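Fatty acid synthase 1, isoform A (Drosophila melanogaster, PDB 6FN6) probably builds long-chain saturated fatty acids from acetyl-CoA and malonyl-CoA with NADPH, this piece being its modifying region of dehydratase, enoylreductase and ketoreductase domains. Local coordinates at residues Pro122-Glu128 and Arg154-Val158; Ile148-Val153 and Lys163-Asn169; Phe173-Leu178 and Lys235-Leu241; Leu933-Glu939 and Gly959-Gln965. All coordinates share one frame; numbering follows the deposited sequence.

Contact 1: Pro122-Glu128 and Arg154-Val158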
loop_
_atom_site.group_PDB
_atom_site.type_symbol
_atom_site.label_atom_id
_atom_site.label_comp_id
_atom_site.label_asym_id
_atom_site.label_seq_id
_atom_site.Cartn_x
_atom_site.Cartn_y
_atom_site.Cartn_z
ATOM N N PRO A 122 -15.280 -36.948 6.794
ATOM C CA PRO A 122 -14.132 -37.126 7.694
ATOM C C PRO A 122 -13.030 -37.996 7.100
ATOM O O PRO A 122 -13.320 -38.938 6.367
ATOM C CB PRO A 122 -14.748 -37.804 8.923
ATOM C CG PRO A 122 -16.178 -37.412 8.901
ATOM C CD PRO A 122 -16.550 -37.311 7.449
ATOM N N SER A 123 -11.782 -37.669 7.418
ATOM C CA SER A 123 -10.640 -38.450 6.958
ATOM C C SER A 123 -10.559 -39.770 7.715
ATOM O O SER A 123 -10.705 -39.805 8.936
ATOM C CB SER A 123 -9.341 -37.661 7.137
ATOM O OG SER A 123 -8.225 -38.406 6.682
ATOM N N ALA A 124 -10.334 -40.852 6.978
ATOM C CA ALA A 124 -10.239 -42.181 7.565
ATOM C C ALA A 124 -8.852 -42.781 7.334
ATOM O O ALA A 124 -8.681 -43.998 7.356
ATOM C CB ALA A 124 -11.312 -43.084 6.988
ATOM N N VAL A 125 -7.867 -41.919 7.105
ATOM C CA VAL A 125 -6.498 -42.356 6.854
ATOM C C VAL A 125 -5.895 -42.929 8.127
ATOM O O VAL A 125 -5.074 -43.842 8.077
ATOM C CB VAL A 125 -5.639 -41.201 6.296
ATOM C CG1 VAL A 125 -4.185 -41.634 6.128
ATOM C CG2 VAL A 125 -6.199 -40.730 4.969
ATOM N N ALA A 126 -6.276 -42.356 9.262
ATOM C CA ALA A 126 -5.831 -42.842 10.561
ATOM C C ALA A 126 -6.941 -42.606 11.578
ATOM O O ALA A 126 -7.915 -41.913 11.286
ATOM C CB ALA A 126 -4.545 -42.156 10.985
ATOM N N LYS A 127 -6.795 -43.178 12.769
ATOM C CA LYS A 127 -7.821 -43.047 13.797
ATOM C C LYS A 127 -8.076 -41.576 14.101
ATOM O O LYS A 127 -7.169 -40.752 14.017
ATOM C CB LYS A 127 -7.412 -43.790 15.074
ATOM C CG LYS A 127 -8.502 -43.814 16.141
ATOM C CD LYS A 127 -8.222 -44.830 17.243
ATOM C CE LYS A 127 -9.450 -45.035 18.116
ATOM N NZ LYS A 127 -9.312 -46.212 19.012
ATOM N N GLU A 128 -9.320 -41.251 14.440
ATOM C CA GLU A 128 -9.675 -39.887 14.804
ATOM C C GLU A 128 -9.078 -39.545 16.160
ATOM O O GLU A 128 -8.758 -40.432 16.954
ATOM C CB GLU A 128 -11.196 -39.698 14.828
ATOM C CG GLU A 128 -11.897 -40.223 16.078
ATOM C CD GLU A 128 -13.366 -39.841 16.123
ATOM O OE1 GLU A 128 -13.979 -39.949 17.208
ATOM O OE2 GLU A 128 -13.905 -39.418 15.074
ATOM N N ARG A 154 -13.715 -33.434 19.469
ATOM C CA ARG A 154 -13.336 -34.386 18.432
ATOM C C ARG A 154 -12.676 -33.739 17.214
ATOM O O ARG A 154 -12.969 -32.598 16.861
ATOM C CB ARG A 154 -14.581 -35.160 17.993
ATOM C CG ARG A 154 -14.325 -36.324 17.049
ATOM C CD ARG A 154 -15.510 -37.285 17.007
ATOM N NE ARG A 154 -15.792 -37.876 18.318
ATOM C CZ ARG A 154 -16.787 -37.514 19.126
ATOM N NH1 ARG A 154 -17.627 -36.543 18.787
ATOM N NH2 ARG A 154 -16.938 -38.130 20.290
ATOM N N SER A 155 -11.772 -34.487 16.589
ATOM C CA SER A 155 -11.126 -34.071 15.349
ATOM C C SER A 155 -10.618 -35.285 14.587
ATOM O O SER A 155 -10.160 -36.254 15.190
ATOM C CB SER A 155 -9.966 -33.117 15.629
ATOM O OG SER A 155 -9.169 -32.940 14.468
ATOM N N ASP A 156 -10.682 -35.231 13.263
ATOM C CA ASP A 156 -10.102 -36.286 12.446
ATOM C C ASP A 156 -8.587 -36.096 12.381
ATOM O O ASP A 156 -8.064 -35.056 12.784
ATOM C CB ASP A 156 -10.726 -36.300 11.046
ATOM C CG ASP A 156 -10.438 -35.038 10.256
ATOM O OD1 ASP A 156 -10.072 -34.010 10.865
ATOM O OD2 ASP A 156 -10.595 -35.074 9.018
ATOM N N THR A 157 -7.887 -37.109 11.887
ATOM C CA THR A 157 -6.430 -37.144 11.964
ATOM C C THR A 157 -5.761 -35.950 11.277
ATOM O O THR A 157 -4.664 -35.551 11.663
ATOM C CB THR A 157 -5.869 -38.451 11.356
ATOM O OG1 THR A 157 -4.437 -38.411 11.362
ATOM C CG2 THR A 157 -6.359 -38.649 9.935
ATOM N N VAL A 158 -6.410 -35.382 10.265
ATOM C CA VAL A 158 -5.838 -34.240 9.548
ATOM C C VAL A 158 -6.507 -32.926 9.941
ATOM O O VAL A 158 -6.142 -31.865 9.431
ATOM C CB VAL A 158 -5.930 -34.435 8.022
ATOM C CG1 VAL A 158 -5.075 -35.617 7.584
ATOM C CG2 VAL A 158 -7.385 -34.612 7.581
HETATM O O HOH W 1 -4.655 -40.145 14.139
#
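E128 and R154 join by a salt bridge at one end of this contact, while S123 and T157 pack at the other. The E128 side chain can be followed outward. Its CB lies 3.6 Å from the backbone O of S155. CG sits between the backbone N and the carbonyl carbon (chi1 79°), and from there the extended chain carries CD to within 3.5 Å of R154 CD. At the tip, OE1 approaches the edge of the guanidinium near its plane and takes a weak, bent bond from R154 NE at 3.0 Å. Carboxylate and guanidinium are turned 28° from each other, and OE2 rests against the R154 aliphatic chain, 3.3 Å from CD. Residues 122-128 belong to the loop that brings the chain from strand 98-105 to strand 129-130, the edge strand of the C-terminal hotdog of the dehydratase; strand 152-155 is its antiparallel neighbour, with S155 bonded to L129 through the backbone. Where that strand ends, D156 receives the loop: its OD2, on the anti lone pair, accepts S123 N at 3.3 Å. The same carboxylate also binds S160 OG through OD2 and T161 N through OD1, which should keep it from turning. T157 packs against the inner side of the loop. Its CG2 lies 3.8 Å from S123 OG, its CB faces K127 O, and OG1 lies over A126 CB. A water donates to K127 O and bonds weakly to T157 OG1, whose stronger partner is R970 NE of helix 963-974. V158 CG2 covers S123 CB at 3.6 Å.

Contact 2: Ile148-Val153 and Lys163-Asn169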
loop_
_atom_site.group_PDB
_atom_site.type_symbol
_atom_site.label_atom_id
_atom_site.label_comp_id
_atom_site.label_asym_id
_atom_site.label_seq_id
_atom_site.Cartn_x
_atom_site.Cartn_y
_atom_site.Cartn_z
ATOM N N ILE A 148 -12.726 -24.479 30.063
ATOM C CA ILE A 148 -13.645 -24.482 28.931
ATOM C C ILE A 148 -12.908 -24.263 27.610
ATOM O O ILE A 148 -13.471 -24.474 26.537
ATOM C CB ILE A 148 -14.754 -23.429 29.121
ATOM C CG1 ILE A 148 -14.159 -22.018 29.205
ATOM C CG2 ILE A 148 -15.564 -23.751 30.374
ATOM C CD1 ILE A 148 -15.197 -20.916 29.202
ATOM N N PHE A 149 -11.650 -23.839 27.684
ATOM C CA PHE A 149 -10.839 -23.678 26.481
ATOM C C PHE A 149 -10.404 -25.035 25.937
ATOM O O PHE A 149 -9.834 -25.121 24.850
ATOM C CB PHE A 149 -9.614 -22.801 26.757
ATOM C CG PHE A 149 -9.907 -21.326 26.747
ATOM C CD1 PHE A 149 -9.805 -20.599 25.573
ATOM C CD2 PHE A 149 -10.283 -20.668 27.905
ATOM C CE1 PHE A 149 -10.072 -19.243 25.552
ATOM C CE2 PHE A 149 -10.551 -19.312 27.891
ATOM C CZ PHE A 149 -10.447 -18.599 26.712
ATOM N N ARG A 150 -10.660 -26.094 26.700
ATOM C CA ARG A 150 -10.464 -27.448 26.202
ATOM C C ARG A 150 -11.758 -27.912 25.535
ATOM O O ARG A 150 -12.354 -28.910 25.938
ATOM C CB ARG A 150 -10.055 -28.395 27.333
ATOM C CG ARG A 150 -8.565 -28.355 27.655
ATOM C CD ARG A 150 -8.229 -29.192 28.879
ATOM N NE ARG A 150 -8.470 -30.617 28.670
ATOM C CZ ARG A 150 -7.523 -31.518 28.412
ATOM N NH1 ARG A 150 -6.246 -31.161 28.319
ATOM N NH2 ARG A 150 -7.855 -32.790 28.245
ATOM N N GLY A 151 -12.180 -27.178 24.508
ATOM C CA GLY A 151 -13.492 -27.365 23.915
ATOM C C GLY A 151 -13.549 -28.213 22.659
ATOM O O GLY A 151 -14.630 -28.446 22.117
ATOM N N ILE A 152 -12.394 -28.659 22.177
ATOM C CA ILE A 152 -12.363 -29.589 21.054
ATOM C C ILE A 152 -12.683 -30.991 21.560
ATOM O O ILE A 152 -11.833 -31.660 22.147
ATOM C CB ILE A 152 -11.006 -29.565 20.332
ATOM C CG1 ILE A 152 -10.721 -28.160 19.793
ATOM C CG2 ILE A 152 -10.994 -30.587 19.198
ATOM C CD1 ILE A 152 -9.329 -27.981 19.205
ATOM N N VAL A 153 -13.919 -31.422 21.334
ATOM C CA VAL A 153 -14.351 -32.761 21.717
ATOM C C VAL A 153 -13.781 -33.793 20.749
ATOM O O VAL A 153 -13.415 -34.896 21.153
ATOM C CB VAL A 153 -15.891 -32.873 21.778
ATOM C CG1 VAL A 153 -16.435 -32.075 22.957
ATOM C CG2 VAL A 153 -16.524 -32.403 20.483
ATOM N N LYS A 163 -15.465 -31.474 15.991
ATOM C CA LYS A 163 -16.576 -30.960 16.781
ATOM C C LYS A 163 -16.097 -30.093 17.947
ATOM O O LYS A 163 -15.064 -30.367 18.562
ATOM C CB LYS A 163 -17.434 -32.116 17.295
ATOM C CG LYS A 163 -18.170 -32.863 16.192
ATOM C CD LYS A 163 -19.637 -33.082 16.526
ATOM C CE LYS A 163 -20.463 -33.290 15.263
ATOM N NZ LYS A 163 -19.926 -34.389 14.417
ATOM N N LEU A 164 -16.858 -29.041 18.231
ATOM C CA LEU A 164 -16.547 -28.118 19.319
ATOM C C LEU A 164 -17.738 -28.021 20.266
ATOM O O LEU A 164 -18.880 -27.919 19.822
ATOM C CB LEU A 164 -16.196 -26.733 18.767
ATOM C CG LEU A 164 -15.321 -26.706 17.509
ATOM C CD1 LEU A 164 -15.226 -25.299 16.944
ATOM C CD2 LEU A 164 -13.938 -27.257 17.812
ATOM N N GLN A 165 -17.477 -28.045 21.568
ATOM C CA GLN A 165 -18.555 -27.973 22.548
ATOM C C GLN A 165 -19.028 -26.533 22.710
ATOM O O GLN A 165 -18.344 -25.597 22.302
ATOM C CB GLN A 165 -18.106 -28.542 23.898
ATOM C CG GLN A 165 -16.940 -27.815 24.539
ATOM C CD GLN A 165 -16.487 -28.475 25.829
ATOM O OE1 GLN A 165 -16.523 -29.696 25.955
ATOM N NE2 GLN A 165 -16.063 -27.668 26.795
ATOM N N TRP A 166 -20.215 -26.369 23.289
ATOM C CA TRP A 166 -20.786 -25.050 23.523
ATOM C C TRP A 166 -21.174 -24.892 24.986
ATOM O O TRP A 166 -22.017 -25.634 25.495
ATOM C CB TRP A 166 -22.009 -24.819 22.635
ATOM C CG TRP A 166 -22.705 -23.529 22.932
ATOM C CD1 TRP A 166 -23.892 -23.368 23.584
ATOM C CD2 TRP A 166 -22.249 -22.213 22.597
ATOM N NE1 TRP A 166 -24.206 -22.033 23.670
ATOM C CE2 TRP A 166 -23.213 -21.304 23.071
ATOM C CE3 TRP A 166 -21.120 -21.717 21.940
ATOM C CZ2 TRP A 166 -23.084 -19.926 22.908
ATOM C CZ3 TRP A 166 -20.994 -20.348 21.780
ATOM C CH2 TRP A 166 -21.968 -19.470 22.262
ATOM N N VAL A 167 -20.554 -23.927 25.659
ATOM C CA VAL A 167 -20.828 -23.674 27.068
ATOM C C VAL A 167 -21.287 -22.233 27.272
ATOM O O VAL A 167 -20.957 -21.609 28.277
ATOM C CB VAL A 167 -19.592 -23.982 27.938
ATOM C CG1 VAL A 167 -19.253 -25.461 27.869
ATOM C CG2 VAL A 167 -18.397 -23.140 27.501
ATOM N N ASP A 168 -22.067 -21.721 26.325
ATOM C CA ASP A 168 -22.585 -20.359 26.402
ATOM C C ASP A 168 -21.443 -19.364 26.604
ATOM O O ASP A 168 -21.523 -18.476 27.454
ATOM C CB ASP A 168 -23.602 -20.236 27.539
ATOM C CG ASP A 168 -24.423 -18.961 27.453
ATOM O OD1 ASP A 168 -24.742 -18.530 26.324
ATOM O OD2 ASP A 168 -24.749 -18.389 28.514
ATOM N N ASN A 169 -20.384 -19.521 25.814
ATOM C CA ASN A 169 -19.204 -18.668 25.913
ATOM C C ASN A 169 -18.564 -18.502 24.534
ATOM O O ASN A 169 -17.914 -19.415 24.028
ATOM C CB ASN A 169 -18.202 -19.260 26.910
ATOM C CG ASN A 169 -16.993 -18.363 27.134
ATOM O OD1 ASN A 169 -16.296 -17.990 26.191
ATOM N ND2 ASN A 169 -16.733 -18.025 28.392
#
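G151 and Q165 meet backbone to backbone where the hairpin of strands 152-155 and 161-164 opens out, and here the packing is close. Q165 N donates to G151 O at 2.9 Å, in the carbonyl plane and nearly straight (167°). Q165 CG, set between its own backbone N and carbonyl carbon (chi1 61°), folds back over the glycine, 3.5 Å from G151 CA. I152 and L164 form an antiparallel non-hydrogen-bonded pair; their side chains lie side by side, pointing the same way, I152 CG1 to L164 CD2 at 3.9 Å, on the face covered by M177 and Q179 of helix 170-183. V153 N gives K163 O a weak bond of 3.2 Å, and V153 CG2 packs beside that carbonyl, while the lysine chain leads away. The other end is looser, with sparser contacts. I148 CB touches V167 CG2 at 4.0 Å as the two side chains cross obliquely, and I148 CD1 lies 3.4 Å from N169 ND2. N169 points its OD1 to S172 N, capping helix 170-183, which carries the predicted proton donor D175. Backbone bonds thus fix the register at the hairpin, whereas the end nearer the probable catalytic residues is joined across the two segments by van der Waals contact, without a backbone bond.

Contact 3: Phe173-Leu178 and Lys235-Leu241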
loop_
_atom_site.group_PDB
_atom_site.type_symbol
_atom_site.label_atom_id
_atom_site.label_comp_id
_atom_site.label_asym_id
_atom_site.label_seq_id
_atom_site.Cartn_x
_atom_site.Cartn_y
_atom_site.Cartn_z
ATOM N N PHE A 173 -15.391 -20.603 22.614
ATOM C CA PHE A 173 -15.830 -21.321 21.427
ATOM C C PHE A 173 -15.055 -20.891 20.186
ATOM O O PHE A 173 -14.547 -21.731 19.441
ATOM C CB PHE A 173 -17.324 -21.115 21.195
ATOM C CG PHE A 173 -17.812 -21.703 19.907
ATOM C CD1 PHE A 173 -18.106 -23.051 19.817
ATOM C CD2 PHE A 173 -17.964 -20.911 18.783
ATOM C CE1 PHE A 173 -18.549 -23.599 18.629
ATOM C CE2 PHE A 173 -18.406 -21.455 17.593
ATOM C CZ PHE A 173 -18.698 -22.799 17.515
ATOM N N MET A 174 -14.967 -19.584 19.959
ATOM C CA MET A 174 -14.256 -19.077 18.796
ATOM C C MET A 174 -12.767 -19.397 18.903
ATOM O O MET A 174 -12.101 -19.603 17.891
ATOM C CB MET A 174 -14.483 -17.568 18.635
ATOM C CG MET A 174 -15.863 -17.225 18.068
ATOM S SD MET A 174 -16.010 -15.554 17.395
ATOM C CE MET A 174 -15.896 -14.559 18.884
ATOM N N ASP A 175 -12.245 -19.448 20.124
ATOM C CA ASP A 175 -10.844 -19.812 20.324
ATOM C C ASP A 175 -10.578 -21.246 19.873
ATOM O O ASP A 175 -9.577 -21.516 19.217
ATOM C CB ASP A 175 -10.439 -19.649 21.789
ATOM C CG ASP A 175 -8.958 -19.902 22.014
ATOM O OD1 ASP A 175 -8.134 -19.344 21.262
ATOM O OD2 ASP A 175 -8.613 -20.663 22.941
ATOM N N THR A 176 -11.473 -22.166 20.224
ATOM C CA THR A 176 -11.307 -23.565 19.838
ATOM C C THR A 176 -11.329 -23.715 18.316
ATOM O O THR A 176 -10.765 -24.665 17.775
ATOM C CB THR A 176 -12.390 -24.471 20.465
ATOM O OG1 THR A 176 -13.693 -23.966 20.156
ATOM C CG2 THR A 176 -12.215 -24.538 21.973
ATOM N N MET A 177 -11.991 -22.788 17.631
ATOM C CA MET A 177 -11.956 -22.760 16.170
ATOM C C MET A 177 -10.540 -22.447 15.680
ATOM O O MET A 177 -10.092 -22.989 14.672
ATOM C CB MET A 177 -12.942 -21.731 15.615
ATOM C CG MET A 177 -14.400 -22.014 15.949
ATOM S SD MET A 177 -15.543 -20.812 15.229
ATOM C CE MET A 177 -15.270 -21.085 13.483
ATOM N N LEU A 178 -9.844 -21.564 16.390
ATOM C CA LEU A 178 -8.462 -21.239 16.051
ATOM C C LEU A 178 -7.533 -22.389 16.423
ATOM O O LEU A 178 -6.588 -22.697 15.696
ATOM C CB LEU A 178 -8.010 -19.957 16.757
ATOM C CG LEU A 178 -8.875 -18.712 16.557
ATOM C CD1 LEU A 178 -8.182 -17.493 17.146
ATOM C CD2 LEU A 178 -9.199 -18.494 15.088
ATOM N N LYS A 235 -15.148 -22.870 9.490
ATOM C CA LYS A 235 -16.578 -22.634 9.657
ATOM C C LYS A 235 -17.215 -23.565 10.687
ATOM O O LYS A 235 -17.087 -24.788 10.602
ATOM C CB LYS A 235 -17.291 -22.785 8.313
ATOM C CG LYS A 235 -18.713 -22.259 8.320
ATOM C CD LYS A 235 -19.280 -22.141 6.916
ATOM C CE LYS A 235 -20.718 -21.640 6.946
ATOM N NZ LYS A 235 -20.863 -20.348 7.681
ATOM N N SER A 236 -17.898 -22.973 11.662
ATOM C CA SER A 236 -18.638 -23.741 12.652
ATOM C C SER A 236 -19.880 -22.977 13.097
ATOM O O SER A 236 -19.778 -21.911 13.704
ATOM C CB SER A 236 -17.756 -24.067 13.857
ATOM O OG SER A 236 -18.466 -24.845 14.807
ATOM N N ALA A 237 -21.048 -23.534 12.790
ATOM C CA ALA A 237 -22.321 -22.928 13.156
ATOM C C ALA A 237 -22.409 -21.482 12.656
ATOM O O ALA A 237 -22.361 -21.240 11.450
ATOM C CB ALA A 237 -22.518 -22.996 14.669
ATOM N N GLY A 238 -22.537 -20.528 13.574
ATOM C CA GLY A 238 -22.767 -19.142 13.207
ATOM C C GLY A 238 -21.508 -18.337 12.957
ATOM O O GLY A 238 -21.581 -17.179 12.548
ATOM N N VAL A 239 -20.355 -18.948 13.208
ATOM C CA VAL A 239 -19.076 -18.268 13.049
ATOM C C VAL A 239 -18.380 -18.751 11.779
ATOM O O VAL A 239 -18.274 -19.951 11.533
ATOM C CB VAL A 239 -18.174 -18.476 14.284
ATOM C CG1 VAL A 239 -16.891 -17.658 14.157
ATOM C CG2 VAL A 239 -18.917 -18.108 15.564
ATOM N N GLU A 240 -17.916 -17.807 10.972
ATOM C CA GLU A 240 -17.183 -18.129 9.753
ATOM C C GLU A 240 -15.912 -17.284 9.672
ATOM O O GLU A 240 -15.977 -16.056 9.633
ATOM C CB GLU A 240 -18.065 -17.895 8.526
ATOM C CG GLU A 240 -17.507 -18.466 7.240
ATOM C CD GLU A 240 -18.354 -18.116 6.031
ATOM O OE1 GLU A 240 -19.429 -18.727 5.860
ATOM O OE2 GLU A 240 -17.942 -17.234 5.251
ATOM N N LEU A 241 -14.760 -17.948 9.650
ATOM C CA LEU A 241 -13.474 -17.256 9.681
ATOM C C LEU A 241 -12.676 -17.490 8.400
ATOM O O LEU A 241 -12.363 -18.626 8.053
ATOM C CB LEU A 241 -12.660 -17.708 10.897
ATOM C CG LEU A 241 -13.354 -17.522 12.251
ATOM C CD1 LEU A 241 -12.530 -18.132 13.372
ATOM C CD2 LEU A 241 -13.630 -16.047 12.532
#
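The ring of F173 turns its edge to the strands: V239 CG2 lies in the ring plane, 3.9 Å from CE2, and S236 OG approaches CZ, also near the plane, at 3.4 Å. W166 and H206 both meet this ring edge-to-face, so it belongs to an aromatic cluster. The S236 hydroxyl bonds to P224 O, leaving its contact with the ring plain packing. Swapping F173 for an alanine is likely to open a gap beside V239 CG2 and S236 CB and rob W166 and H206 of a stacking partner. M177, one turn on, packs on the strands. Its SD sits 3.6 Å from V239 CG1, and the bend at its last torsion (chi3 63°) swings CE between S236 and L241. M174 crosses V239 at about a right angle, and L178 CD2 touches L241 CD1 at 3.8 Å. S236 to V239 form a type II' turn joining the two strands. The axes of helix segment 173-178 and strand segment 239-241 run at 35°, the central helix of a hotdog lying along its sheet. D175, the predicted proton donor, points away from these strands; strand 161-164 flanks F173 and T176 through L164, and helix 34-48 of the N-terminal hotdog covers M174 and L178.

Contact 4: Leu933-Glu939 and Gly959-Gln965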
loop_
_atom_site.group_PDB
_atom_site.type_symbol
_atom_site.label_atom_id
_atom_site.label_comp_id
_atom_site.label_asym_id
_atom_site.label_seq_id
_atom_site.Cartn_x
_atom_site.Cartn_y
_atom_site.Cartn_z
ATOM N N LEU A 933 4.312 -48.263 22.022
ATOM C CA LEU A 933 3.168 -47.388 21.770
ATOM C C LEU A 933 2.727 -46.629 23.021
ATOM O O LEU A 933 1.783 -45.838 22.973
ATOM C CB LEU A 933 1.991 -48.191 21.209
ATOM C CG LEU A 933 2.042 -48.563 19.722
ATOM C CD1 LEU A 933 0.810 -49.357 19.335
ATOM C CD2 LEU A 933 2.167 -47.333 18.828
ATOM N N GLY A 934 3.407 -46.863 24.138
ATOM C CA GLY A 934 3.163 -46.089 25.340
ATOM C C GLY A 934 3.680 -44.674 25.167
ATOM O O GLY A 934 4.320 -44.362 24.160
ATOM N N GLY A 935 3.380 -43.807 26.128
ATOM C CA GLY A 935 3.814 -42.423 26.061
ATOM C C GLY A 935 5.301 -42.289 25.793
ATOM O O GLY A 935 5.713 -41.645 24.832
ATOM N N PHE A 936 6.103 -42.899 26.658
ATOM C CA PHE A 936 7.554 -42.902 26.515
ATOM C C PHE A 936 7.984 -43.427 25.149
ATOM O O PHE A 936 8.798 -42.811 24.464
ATOM C CB PHE A 936 8.184 -43.745 27.630
ATOM C CG PHE A 936 9.671 -43.568 27.765
ATOM C CD1 PHE A 936 10.544 -44.207 26.896
ATOM C CD2 PHE A 936 10.197 -42.765 28.763
ATOM C CE1 PHE A 936 11.913 -44.045 27.022
ATOM C CE2 PHE A 936 11.565 -42.599 28.893
ATOM C CZ PHE A 936 12.423 -43.239 28.020
ATOM N N GLY A 937 7.436 -44.577 24.767
ATOM C CA GLY A 937 7.793 -45.231 23.521
ATOM C C GLY A 937 7.611 -44.376 22.281
ATOM O O GLY A 937 8.468 -44.362 21.398
ATOM N N LEU A 938 6.488 -43.671 22.208
ATOM C CA LEU A 938 6.185 -42.834 21.053
ATOM C C LEU A 938 7.219 -41.728 20.869
ATOM O O LEU A 938 7.707 -41.501 19.764
ATOM C CB LEU A 938 4.786 -42.233 21.190
ATOM C CG LEU A 938 3.643 -43.249 21.155
ATOM C CD1 LEU A 938 2.323 -42.582 21.492
ATOM C CD2 LEU A 938 3.564 -43.935 19.797
ATOM N N GLU A 939 7.561 -41.047 21.954
ATOM C CA GLU A 939 8.498 -39.938 21.874
ATOM C C GLU A 939 9.920 -40.441 21.625
ATOM O O GLU A 939 10.732 -39.752 21.009
ATOM C CB GLU A 939 8.433 -39.099 23.148
ATOM C CG GLU A 939 7.054 -38.493 23.413
ATOM C CD GLU A 939 6.495 -37.738 22.214
ATOM O OE1 GLU A 939 5.320 -37.971 21.854
ATOM O OE2 GLU A 939 7.228 -36.906 21.635
ATOM N N GLY A 959 -2.462 -52.962 20.741
ATOM C CA GLY A 959 -2.397 -52.297 19.452
ATOM C C GLY A 959 -2.695 -50.814 19.561
ATOM O O GLY A 959 -2.664 -50.246 20.653
ATOM N N VAL A 960 -2.982 -50.184 18.427
ATOM C CA VAL A 960 -3.328 -48.766 18.407
ATOM C C VAL A 960 -4.612 -48.543 19.195
ATOM O O VAL A 960 -5.641 -49.150 18.904
ATOM C CB VAL A 960 -3.470 -48.240 16.962
ATOM C CG1 VAL A 960 -3.821 -46.757 16.958
ATOM C CG2 VAL A 960 -2.192 -48.479 16.180
ATOM N N LYS A 961 -4.542 -47.662 20.190
ATOM C CA LYS A 961 -5.662 -47.411 21.090
ATOM C C LYS A 961 -6.093 -45.951 21.031
ATOM O O LYS A 961 -7.283 -45.644 21.096
ATOM C CB LYS A 961 -5.288 -47.782 22.530
ATOM C CG LYS A 961 -6.368 -47.468 23.568
ATOM C CD LYS A 961 -5.868 -47.682 24.990
ATOM C CE LYS A 961 -6.867 -47.157 26.013
ATOM N NZ LYS A 961 -6.324 -47.188 27.398
ATOM N N THR A 962 -5.119 -45.053 20.918
ATOM C CA THR A 962 -5.396 -43.621 20.912
ATOM C C THR A 962 -5.168 -42.999 19.538
ATOM O O THR A 962 -4.342 -43.474 18.756
ATOM C CB THR A 962 -4.520 -42.874 21.944
ATOM O OG1 THR A 962 -3.171 -42.790 21.463
ATOM C CG2 THR A 962 -4.537 -43.584 23.291
ATOM N N GLY A 963 -5.917 -41.936 19.254
ATOM C CA GLY A 963 -5.753 -41.178 18.027
ATOM C C GLY A 963 -4.353 -40.604 17.912
ATOM O O GLY A 963 -3.784 -40.530 16.825
ATOM N N TYR A 964 -3.801 -40.175 19.042
ATOM C CA TYR A 964 -2.444 -39.650 19.066
ATOM C C TYR A 964 -1.441 -40.673 18.522
ATOM O O TYR A 964 -0.524 -40.319 17.777
ATOM C CB TYR A 964 -2.048 -39.243 20.484
ATOM C CG TYR A 964 -0.675 -38.628 20.551
ATOM C CD1 TYR A 964 -0.454 -37.328 20.110
ATOM C CD2 TYR A 964 0.409 -39.351 21.028
ATOM C CE1 TYR A 964 0.798 -36.762 20.160
ATOM C CE2 TYR A 964 1.670 -38.790 21.079
ATOM C CZ TYR A 964 1.858 -37.495 20.643
ATOM O OH TYR A 964 3.108 -36.928 20.692
ATOM N N GLN A 965 -1.606 -41.934 18.914
ATOM C CA GLN A 965 -0.772 -43.017 18.403
ATOM C C GLN A 965 -0.865 -43.071 16.885
ATOM O O GLN A 965 0.146 -43.032 16.189
ATOM C CB GLN A 965 -1.191 -44.359 19.006
ATOM C CG GLN A 965 -0.666 -44.605 20.412
ATOM C CD GLN A 965 -1.445 -45.683 21.142
ATOM O OE1 GLN A 965 -2.308 -46.344 20.562
ATOM N NE2 GLN A 965 -1.138 -45.870 22.418
#
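L933, Q965 and L938 carry most of this contact, with Q965 at the centre. The Q965 chain is extended beyond CG, and its NE2 gives a weak, bent bond to L933 O at 3.0 Å. OE1 accepts two amides of its own loop: K961 N, straight and in the carbonyl plane at 2.6 Å, and T962 N, which comes from above that plane at 3.1 Å. T962 OG1 in turn accepts Q965 N, so the two residues make a capping box at the start of helix 963-974. A leucine in place of Q965 would probably leave K961 N, T962 N and L933 O without these partners and free the loop before the helix to shift. G934, N-cap of helix 935-946, and G937 in the helix's first turn belong to a glycine-rich motif consistent with the nucleotide-binding loop of a Rossmann fold, here in the ketoreductase. L933 lies within this motif, just before G934, its CD1 3.8 Å from G959 C. L938 CD1 wedges between Q965 CG and the edge of the Y964 ring, 3.8 Å from CD2. Y964 CG lies anti to the backbone N (chi1 -177°), which sends the ring past L938 to E939, where OH donates to OE1 at 2.7 Å. OE1 is met on its syn side, and the carboxylate and ring planes are nearly coplanar (30°). Y964 OH also bonds to R188 NH2, and helix 131-141 of the dehydratase packs on the tyrosine.

Contacts 1, 2 and 3 lie within the C-terminal hotdog of the dehydratase, contact 4 in the ketoreductase. Along the chain, contacts 1 and 2 interlock, their segments alternating, and contacts 3 and 4 follow in series. Contacts 1 and 2 share strand 152-155, with centres about 19 Å apart, and R154 O and K163 N probably join them by a hydrogen bond. Contacts 2 and 3 are closer, about 10 Å between centres: strand 161-164 leads through a short loop to helix 170-183, and Q165 O touches F173 CD1. Contact 4 is about 16 Å from contact 1, centre to centre, and meets it through K127 NZ and K961 O, so contact 1 lies where the dehydratase abuts the ketoreductase.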